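Local coordinates for periplasmic binding protein (Veillonella parvula, PDB 4MO9) that probably captures an iron-siderophore complex or a similar ligand in the periplasm and hands it to an ABC importer, as TroA-like solute-binding proteins do, at residues Arg40-Trp45 against Glu109-Leu114; Thr272-Gly277 against Trp364-Asn369. One frame throughout, in Å; residues are numbered along the deposited sequence.

Contact 1 of 2, residues Arg40-Trp45 against Glu109-Leu114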
ATOM      1  N   ARG A  40      15.240  18.238   5.266  1.00 33.77           N
ATOM      2  CA  ARG A  40      15.417  17.510   6.521  1.00 31.64           C
ATOM      3  C   ARG A  40      14.090  16.916   6.994  1.00 32.40           C
ATOM      4  O   ARG A  40      13.541  17.303   8.039  1.00 31.51           O
ATOM      5  CB  ARG A  40      16.053  18.409   7.586  1.00 31.94           C
ATOM      6  CG  ARG A  40      17.462  18.836   7.214  1.00 34.78           C
ATOM      7  CD  ARG A  40      18.121  19.660   8.305  1.00 43.71           C
ATOM      8  NE  ARG A  40      18.464  18.839   9.463  1.00 47.55           N
ATOM      9  CZ  ARG A  40      19.494  17.997   9.502  1.00 52.94           C
ATOM     10  NH1 ARG A  40      20.280  17.849   8.440  1.00 55.63           N
ATOM     11  NH2 ARG A  40      19.733  17.292  10.600  1.00 52.68           N
ATOM     12  N   VAL A  41      13.581  15.964   6.212  1.00 30.53           N
ATOM     13  CA  VAL A  41      12.292  15.342   6.481  1.00 28.54           C
ATOM     14  C   VAL A  41      12.422  14.269   7.576  1.00 31.94           C
ATOM     15  O   VAL A  41      13.428  13.555   7.618  1.00 34.50           O
ATOM     16  CB  VAL A  41      11.738  14.703   5.182  1.00 28.65           C
ATOM     17  CG1 VAL A  41      10.400  14.000   5.426  1.00 27.97           C
ATOM     18  CG2 VAL A  41      11.602  15.760   4.067  1.00 29.55           C
ATOM     19  N   VAL A  42      11.429  14.172   8.465  1.00 31.72           N
ATOM     20  CA  VAL A  42      11.305  13.021   9.372  1.00 32.58           C
ATOM     21  C   VAL A  42      10.216  12.095   8.829  1.00 32.29           C
ATOM     22  O   VAL A  42       9.058  12.501   8.679  1.00 32.38           O
ATOM     23  CB  VAL A  42      10.946  13.439  10.820  1.00 35.72           C
ATOM     24  CG1 VAL A  42      10.634  12.215  11.674  1.00 35.76           C
ATOM     25  CG2 VAL A  42      12.079  14.245  11.449  1.00 41.10           C
ATOM     26  N   LEU A  43      10.591  10.860   8.512  1.00 31.37           N
ATOM     27  CA  LEU A  43       9.651   9.888   7.948  1.00 29.73           C
ATOM     28  C   LEU A  43       8.786   9.218   9.005  1.00 28.67           C
ATOM     29  O   LEU A  43       9.246   8.942  10.118  1.00 28.83           O
ATOM     30  CB  LEU A  43      10.419   8.792   7.209  1.00 31.67           C
ATOM     31  CG  LEU A  43      11.331   9.260   6.079  1.00 35.45           C
ATOM     32  CD1 LEU A  43      12.153   8.076   5.540  1.00 33.86           C
ATOM     33  CD2 LEU A  43      10.497   9.898   4.974  1.00 32.51           C
ATOM     34  N   GLN A  44       7.537   8.933   8.639  1.00 29.27           N
ATOM     35  CA  GLN A  44       6.664   8.060   9.411  1.00 28.52           C
ATOM     36  C   GLN A  44       5.962   7.106   8.448  1.00 30.99           C
ATOM     37  O   GLN A  44       5.733   7.462   7.275  1.00 28.61           O
ATOM     38  CB  GLN A  44       5.611   8.866  10.174  1.00 28.79           C
ATOM     39  CG  GLN A  44       6.160   9.699  11.304  1.00 30.07           C
ATOM     40  CD  GLN A  44       6.623   8.855  12.481  1.00 31.36           C
ATOM     41  OE1 GLN A  44       7.826   8.717  12.724  1.00 35.97           O
ATOM     42  NE2 GLN A  44       5.678   8.316  13.230  1.00 27.72           N
ATOM     43  N   TRP A  45       5.623   5.921   8.952  1.00 30.14           N
ATOM     44  CA  TRP A  45       4.910   4.874   8.192  1.00 28.10           C
ATOM     45  C   TRP A  45       5.518   4.559   6.816  1.00 27.94           C
ATOM     46  O   TRP A  45       4.791   4.417   5.828  1.00 27.81           O
ATOM     47  CB  TRP A  45       3.423   5.240   8.035  1.00 26.10           C
ATOM     48  CG  TRP A  45       2.630   5.044   9.288  1.00 28.31           C
ATOM     49  CD1 TRP A  45       3.125   4.847  10.557  1.00 32.47           C
ATOM     50  CD2 TRP A  45       1.197   5.012   9.406  1.00 27.89           C
ATOM     51  NE1 TRP A  45       2.076   4.690  11.451  1.00 32.64           N
ATOM     52  CE2 TRP A  45       0.890   4.791  10.769  1.00 30.22           C
ATOM     53  CE3 TRP A  45       0.146   5.145   8.490  1.00 27.57           C
ATOM     54  CZ2 TRP A  45      -0.433   4.694  11.235  1.00 31.30           C
ATOM     55  CZ3 TRP A  45      -1.167   5.051   8.956  1.00 29.22           C
ATOM     56  CH2 TRP A  45      -1.441   4.826  10.318  1.00 30.39           C
ATOM     57  N   GLU A 109      11.541  14.928  21.778  1.00 45.20           N
ATOM     58  CA  GLU A 109      12.799  15.645  21.979  1.00 45.08           C
ATOM     59  C   GLU A 109      13.922  15.104  21.084  1.00 44.53           C
ATOM     60  O   GLU A 109      14.771  15.863  20.611  1.00 43.02           O
ATOM     61  CB  GLU A 109      13.213  15.596  23.457  1.00 49.11           C
ATOM     62  CG  GLU A 109      12.371  16.469  24.397  1.00 53.17           C
ATOM     63  CD  GLU A 109      10.964  15.927  24.623  1.00 59.03           C
ATOM     64  OE1 GLU A 109      10.773  14.694  24.526  1.00 62.79           O
ATOM     65  OE2 GLU A 109      10.043  16.735  24.889  1.00 60.01           O
ATOM     66  N   GLN A 110      13.927  13.793  20.856  1.00 43.63           N
ATOM     67  CA  GLN A 110      14.931  13.177  19.984  1.00 44.11           C
ATOM     68  C   GLN A 110      14.726  13.634  18.542  1.00 40.59           C
ATOM     69  O   GLN A 110      15.684  13.892  17.806  1.00 39.65           O
ATOM     70  CB  GLN A 110      14.862  11.649  20.078  1.00 44.33           C
ATOM     71  CG  GLN A 110      15.950  10.907  19.300  1.00 47.85           C
ATOM     72  CD  GLN A 110      15.494  10.434  17.923  1.00 49.64           C
ATOM     73  OE1 GLN A 110      16.316  10.079  17.072  1.00 51.16           O
ATOM     74  NE2 GLN A 110      14.184  10.426  17.700  1.00 48.98           N
ATOM     75  N   VAL A 111      13.465  13.760  18.149  1.00 37.59           N
ATOM     76  CA  VAL A 111      13.143  14.209  16.803  1.00 37.02           C
ATOM     77  C   VAL A 111      13.500  15.684  16.609  1.00 37.99           C
ATOM     78  O   VAL A 111      14.150  16.043  15.619  1.00 37.81           O
ATOM     79  CB  VAL A 111      11.659  13.993  16.484  1.00 33.10           C
ATOM     80  CG1 VAL A 111      11.342  14.563  15.110  1.00 31.16           C
ATOM     81  CG2 VAL A 111      11.321  12.503  16.556  1.00 33.39           C
ATOM     82  N   VAL A 112      13.075  16.529  17.552  1.00 37.94           N
ATOM     83  CA  VAL A 112      13.404  17.963  17.531  1.00 36.67           C
ATOM     84  C   VAL A 112      14.913  18.172  17.424  1.00 38.73           C
ATOM     85  O   VAL A 112      15.380  19.111  16.775  1.00 40.20           O
ATOM     86  CB  VAL A 112      12.859  18.683  18.789  1.00 37.74           C
ATOM     87  CG1 VAL A 112      13.350  20.126  18.869  1.00 38.27           C
ATOM     88  CG2 VAL A 112      11.337  18.644  18.800  1.00 37.40           C
ATOM     89  N   ALA A 113      15.672  17.276  18.042  1.00 38.75           N
ATOM     90  CA  ALA A 113      17.126  17.376  18.059  1.00 40.31           C
ATOM     91  C   ALA A 113      17.754  17.112  16.689  1.00 39.28           C
ATOM     92  O   ALA A 113      18.944  17.363  16.489  1.00 40.09           O
ATOM     93  CB  ALA A 113      17.694  16.430  19.087  1.00 44.05           C
ATOM     94  N   LEU A 114      16.961  16.601  15.755  1.00 36.32           N
ATOM     95  CA  LEU A 114      17.433  16.376  14.395  1.00 38.83           C
ATOM     96  C   LEU A 114      17.294  17.632  13.524  1.00 41.23           C
ATOM     97  O   LEU A 114      17.660  17.618  12.342  1.00 41.11           O
ATOM     98  CB  LEU A 114      16.651  15.232  13.758  1.00 34.29           C
ATOM     99  CG  LEU A 114      16.806  13.852  14.401  1.00 35.46           C
ATOM    100  CD1 LEU A 114      15.934  12.875  13.662  1.00 36.14           C
ATOM    101  CD2 LEU A 114      18.244  13.380  14.363  1.00 37.40           C
TER

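Contact 2 of 2, residues Thr272-Gly277 against Trp364-Asn369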
ATOM      1  N   THR A 272       4.068 -21.006   6.595  1.00 47.58           N
ATOM      2  CA  THR A 272       3.031 -21.372   5.628  1.00 46.22           C
ATOM      3  C   THR A 272       2.225 -20.177   5.120  1.00 43.11           C
ATOM      4  O   THR A 272       1.250 -20.359   4.386  1.00 41.68           O
ATOM      5  CB  THR A 272       2.036 -22.366   6.212  1.00 45.47           C
ATOM      6  OG1 THR A 272       1.377 -21.766   7.336  1.00 42.00           O
ATOM      7  CG2 THR A 272       2.743 -23.647   6.637  1.00 48.72           C
ATOM      8  N   SER A 273       2.607 -18.961   5.511  1.00 39.83           N
ATOM      9  CA  SER A 273       1.884 -17.783   5.043  1.00 37.34           C
ATOM     10  C   SER A 273       2.091 -17.607   3.534  1.00 38.04           C
ATOM     11  O   SER A 273       3.111 -18.044   2.981  1.00 38.61           O
ATOM     12  CB  SER A 273       2.304 -16.520   5.811  1.00 38.57           C
ATOM     13  OG  SER A 273       3.677 -16.195   5.629  1.00 38.47           O
HETATM   14  N   MSE A 274       1.114 -17.012   2.859  1.00 36.53           N
HETATM   15  CA  MSE A 274       1.277 -16.697   1.444  1.00 34.16           C
HETATM   16  C   MSE A 274       2.424 -15.711   1.278  1.00 34.47           C
HETATM   17  O   MSE A 274       2.417 -14.638   1.892  1.00 34.31           O
HETATM   18  CB  MSE A 274       0.003 -16.074   0.889  1.00 33.69           C
HETATM   19  CG  MSE A 274       0.101 -15.725  -0.581  1.00 33.41           C
HETATM   20 SE   MSE A 274       0.483 -17.328  -1.626  0.83 43.25          SE
HETATM   21  CE  MSE A 274       1.027 -16.348  -3.239  1.00 40.77           C
ATOM     22  N   ARG A 275       3.396 -16.073   0.442  1.00 36.20           N
ATOM     23  CA  ARG A 275       4.607 -15.276   0.248  1.00 37.05           C
ATOM     24  C   ARG A 275       4.614 -14.524  -1.088  1.00 37.18           C
ATOM     25  O   ARG A 275       4.521 -15.132  -2.163  1.00 35.13           O
ATOM     26  CB  ARG A 275       5.857 -16.165   0.350  1.00 36.11           C
ATOM     27  CG  ARG A 275       7.177 -15.445   0.072  1.00 36.27           C
ATOM     28  CD  ARG A 275       7.520 -14.402   1.155  1.00 34.30           C
ATOM     29  NE  ARG A 275       7.903 -15.042   2.413  1.00 37.39           N
ATOM     30  CZ  ARG A 275       9.145 -15.418   2.707  1.00 43.36           C
ATOM     31  NH1 ARG A 275      10.125 -15.212   1.831  1.00 42.42           N
ATOM     32  NH2 ARG A 275       9.413 -16.012   3.868  1.00 46.01           N
ATOM     33  N   LEU A 276       4.725 -13.202  -0.994  1.00 36.02           N
ATOM     34  CA  LEU A 276       4.920 -12.326  -2.149  1.00 35.64           C
ATOM     35  C   LEU A 276       5.967 -11.284  -1.776  1.00 35.80           C
ATOM     36  O   LEU A 276       6.335 -11.180  -0.597  1.00 37.37           O
ATOM     37  CB  LEU A 276       3.609 -11.640  -2.540  1.00 33.02           C
ATOM     38  CG  LEU A 276       2.533 -12.567  -3.133  1.00 30.05           C
ATOM     39  CD1 LEU A 276       1.273 -11.752  -3.469  1.00 28.95           C
ATOM     40  CD2 LEU A 276       3.068 -13.258  -4.362  1.00 29.89           C
ATOM     41  N   GLY A 277       6.450 -10.526  -2.765  1.00 34.06           N
ATOM     42  CA  GLY A 277       7.428  -9.471  -2.520  1.00 35.35           C
ATOM     43  C   GLY A 277       8.802  -9.793  -3.091  1.00 35.76           C
ATOM     44  O   GLY A 277       8.925 -10.603  -4.017  1.00 36.76           O
ATOM     45  N   TRP A 364       4.513 -10.185  -7.182  1.00 31.08           N
ATOM     46  CA  TRP A 364       3.573  -9.259  -6.546  1.00 32.88           C
ATOM     47  C   TRP A 364       2.122  -9.622  -6.815  1.00 31.13           C
ATOM     48  O   TRP A 364       1.215  -9.143  -6.131  1.00 29.75           O
ATOM     49  CB  TRP A 364       3.875  -7.822  -7.014  1.00 30.53           C
ATOM     50  CG  TRP A 364       5.284  -7.465  -6.714  1.00 31.55           C
ATOM     51  CD1 TRP A 364       6.383  -7.694  -7.503  1.00 33.80           C
ATOM     52  CD2 TRP A 364       5.772  -6.868  -5.504  1.00 30.19           C
ATOM     53  NE1 TRP A 364       7.525  -7.250  -6.859  1.00 34.41           N
ATOM     54  CE2 TRP A 364       7.175  -6.745  -5.631  1.00 32.78           C
ATOM     55  CE3 TRP A 364       5.161  -6.420  -4.330  1.00 31.08           C
ATOM     56  CZ2 TRP A 364       7.972  -6.185  -4.623  1.00 34.73           C
ATOM     57  CZ3 TRP A 364       5.950  -5.870  -3.333  1.00 30.48           C
ATOM     58  CH2 TRP A 364       7.340  -5.758  -3.483  1.00 33.05           C
ATOM     59  N   PHE A 365       1.918 -10.479  -7.812  1.00 33.13           N
ATOM     60  CA  PHE A 365       0.585 -10.919  -8.204  1.00 32.42           C
ATOM     61  C   PHE A 365       0.677 -12.378  -8.602  1.00 37.87           C
ATOM     62  O   PHE A 365       1.749 -12.854  -9.002  1.00 36.71           O
ATOM     63  CB  PHE A 365       0.071 -10.099  -9.386  1.00 30.38           C
ATOM     64  CG  PHE A 365      -0.039  -8.621  -9.100  1.00 32.16           C
ATOM     65  CD1 PHE A 365      -1.030  -8.135  -8.248  1.00 32.13           C
ATOM     66  CD2 PHE A 365       0.840  -7.719  -9.689  1.00 32.19           C
ATOM     67  CE1 PHE A 365      -1.136  -6.771  -7.982  1.00 32.95           C
ATOM     68  CE2 PHE A 365       0.732  -6.350  -9.435  1.00 29.18           C
ATOM     69  CZ  PHE A 365      -0.257  -5.881  -8.583  1.00 29.29           C
HETATM   70  N   MSE A 366      -0.436 -13.095  -8.509  1.00 37.11           N
HETATM   71  CA  MSE A 366      -0.368 -14.530  -8.735  1.00 41.18           C
HETATM   72  C   MSE A 366      -1.722 -15.127  -9.034  1.00 41.31           C
HETATM   73  O   MSE A 366      -2.718 -14.794  -8.389  1.00 38.55           O
HETATM   74  CB  MSE A 366       0.245 -15.226  -7.522  1.00 41.89           C
HETATM   75  CG  MSE A 366      -0.121 -16.680  -7.412  1.00 52.36           C
HETATM   76 SE   MSE A 366       1.470 -17.746  -7.334  0.56 52.11          SE
HETATM   77  CE  MSE A 366       2.186 -17.237  -9.083  1.00 32.23           C
ATOM     78  N   HIS A 367      -1.741 -16.018 -10.021  1.00 44.71           N
ATOM     79  CA  HIS A 367      -2.928 -16.767 -10.369  1.00 44.59           C
ATOM     80  C   HIS A 367      -2.566 -18.229 -10.177  1.00 44.75           C
ATOM     81  O   HIS A 367      -1.610 -18.718 -10.779  1.00 44.27           O
ATOM     82  CB  HIS A 367      -3.299 -16.493 -11.822  1.00 47.55           C
ATOM     83  CG  HIS A 367      -4.559 -17.166 -12.259  1.00 53.72           C
ATOM     84  ND1 HIS A 367      -5.568 -17.489 -11.379  1.00 54.57           N
ATOM     85  CD2 HIS A 367      -4.966 -17.593 -13.477  1.00 58.51           C
ATOM     86  CE1 HIS A 367      -6.551 -18.076 -12.041  1.00 56.07           C
ATOM     87  NE2 HIS A 367      -6.213 -18.151 -13.313  1.00 59.34           N
HETATM   88  N   MSE A 368      -3.305 -18.925  -9.319  1.00 42.91           N
HETATM   89  CA  MSE A 368      -2.972 -20.306  -9.018  1.00 43.47           C
HETATM   90  C   MSE A 368      -3.191 -21.180 -10.245  1.00 46.55           C
HETATM   91  O   MSE A 368      -4.208 -21.057 -10.934  1.00 46.17           O
HETATM   92  CB  MSE A 368      -3.816 -20.819  -7.852  1.00 42.61           C
HETATM   93  CG  MSE A 368      -3.522 -22.262  -7.463  1.00 45.32           C
HETATM   94 SE   MSE A 368      -4.896 -22.885  -6.255  0.65 56.54          SE
HETATM   95  CE  MSE A 368      -6.298 -23.198  -7.596  1.00 40.02           C
ATOM     96  N   ASN A 369      -2.228 -22.053 -10.518  1.00 50.18           N
ATOM     97  CA  ASN A 369      -2.340 -22.988 -11.624  1.00 53.35           C
ATOM     98  C   ASN A 369      -3.387 -24.048 -11.334  1.00 56.48           C
ATOM     99  O   ASN A 369      -3.422 -24.591 -10.232  1.00 58.14           O
ATOM    100  CB  ASN A 369      -0.997 -23.661 -11.882  1.00 57.34           C
ATOM    101  CG  ASN A 369       0.055 -22.692 -12.350  1.00 59.67           C
ATOM    102  OD1 ASN A 369      -0.250 -21.701 -13.018  1.00 61.07           O
ATOM    103  ND2 ASN A 369       1.305 -22.966 -12.002  1.00 61.29           N
TER

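Contact 1 of 2, residues Arg40-Trp45 against Glu109-Leu114
The guanidinium group of Arg40 grips the main-chain oxygen of Leu114, and this is the chief polar link between the two segments. Arg40 NH2 donates to Leu114 O over 2.7 Å with an N-H...O angle of 159°, while Arg40 NE adds a longer, weak bond of 3.2 Å to the same oxygen. The carbonyl oxygen lies at the edge of the guanidinium, nearly in its plane, between the hydrogens on NE and NH2. Seen from the carbonyl, however, NH2 sits tilted 29° out of the peptide plane. A bend at chi3 (71°) turns this edge toward Leu114. Arg40 NE also bonds to Asn115 O, so the arginine holds the successive carbonyls of Leu114 and Asn115. The turn that presents them is closed by a bond of 2.9 Å from Leu114 N to Val111 O.

Inward from this exposed arginine the contact becomes apolar. Val42 CG2 meets Val111 CG1 at 3.7 Å, one methyl branch from each buried valine, with the two side chains crossing at a slant. On Val111 the touching branch is the one anti to the backbone N. The Leu114 side chain lies beside this pair at a looser distance and also packs on Val98.

Arg40-Trp45 carries strand 41-42, an inner strand of the parallel sheet, between strands 67-69 and 118-122. Helix 108-112 leads through Pro116 and Asp117 into strand 118-122; Val42 rests on Pro116, and Asp117 bonds to Arg40 through the backbone and its carboxylate. The contact thus packs this short helix beside the sheet just ahead of the strand it feeds.

Contact 2 of 2, residues Thr272-Gly277 against Trp364-Asn369
Leu276 and Trp364 bring the two backbones nearest, with their CA atoms 5.5 Å apart, and from there the segments diverge toward Thr272 and Asn369. No hydrogen bond joins them directly, although Gly277 is bonded through its backbone to Ile363, just before Trp364. Gly277 has a positive phi, in a conformation in which a CB would jam against the carbonyl O of Leu276.

The bare CA of Gly277 lies over one face of the Trp364 indole in a CH-pi contact, 3.8 Å from the centroid of the six-membered ring and only 10° off its normal. Although the CB of Trp364 points away from the loop, its CG stands beside the backbone N (chi1 -57°), which carries the ring back across the glycine. Trp364 NE1 bonds to Ser361 O, helping to fix the rotation of the indole. Replaced by an alanine, Trp364 would no longer cover Gly277, and a gap would probably open over the glycine, with Ser361 O losing this donor.

Beside the ring contact, Leu276 CD1 touches Trp364 O at 3.7 Å. The selenomethionines Met274 and Met366 complete the buried apolar surface, with Met274 CE 4.3 Å from Met366 CG; Met366 also packs on helix 282-295.

Strand 365-367 runs antiparallel to 310-313 at the edge of an otherwise parallel sheet, and 272-277 lies in the connection from strand 259-263 to helix 282-295. This packing of a strand-to-helix connection against the C-terminal strand is consistent with an alpha/beta lobe of the solute-binding protein fold, closed at its edge by an antiparallel strand.

How the contacts relate
The two contacts share no strand or helix and lie on opposite sides of the chain's centre, their centres 36 Å apart and their nearest atoms about 14 Å apart. Each belongs to its own sheet, consistent with the two-lobed architecture of TroA-like binding proteins. Contact 1 is only partly buried: a charged side chain at the surface binds a main-chain carbonyl, with a small apolar patch beneath. Contact 2 is buried throughout and relies on ring, methyl and glycine packing without direct hydrogen bonds. Contact 1 involves an inner strand of its sheet, contact 2 an edge strand. Only contact 1 includes a residue touching trimethylamine oxide, Trp45, which takes no part in the packing.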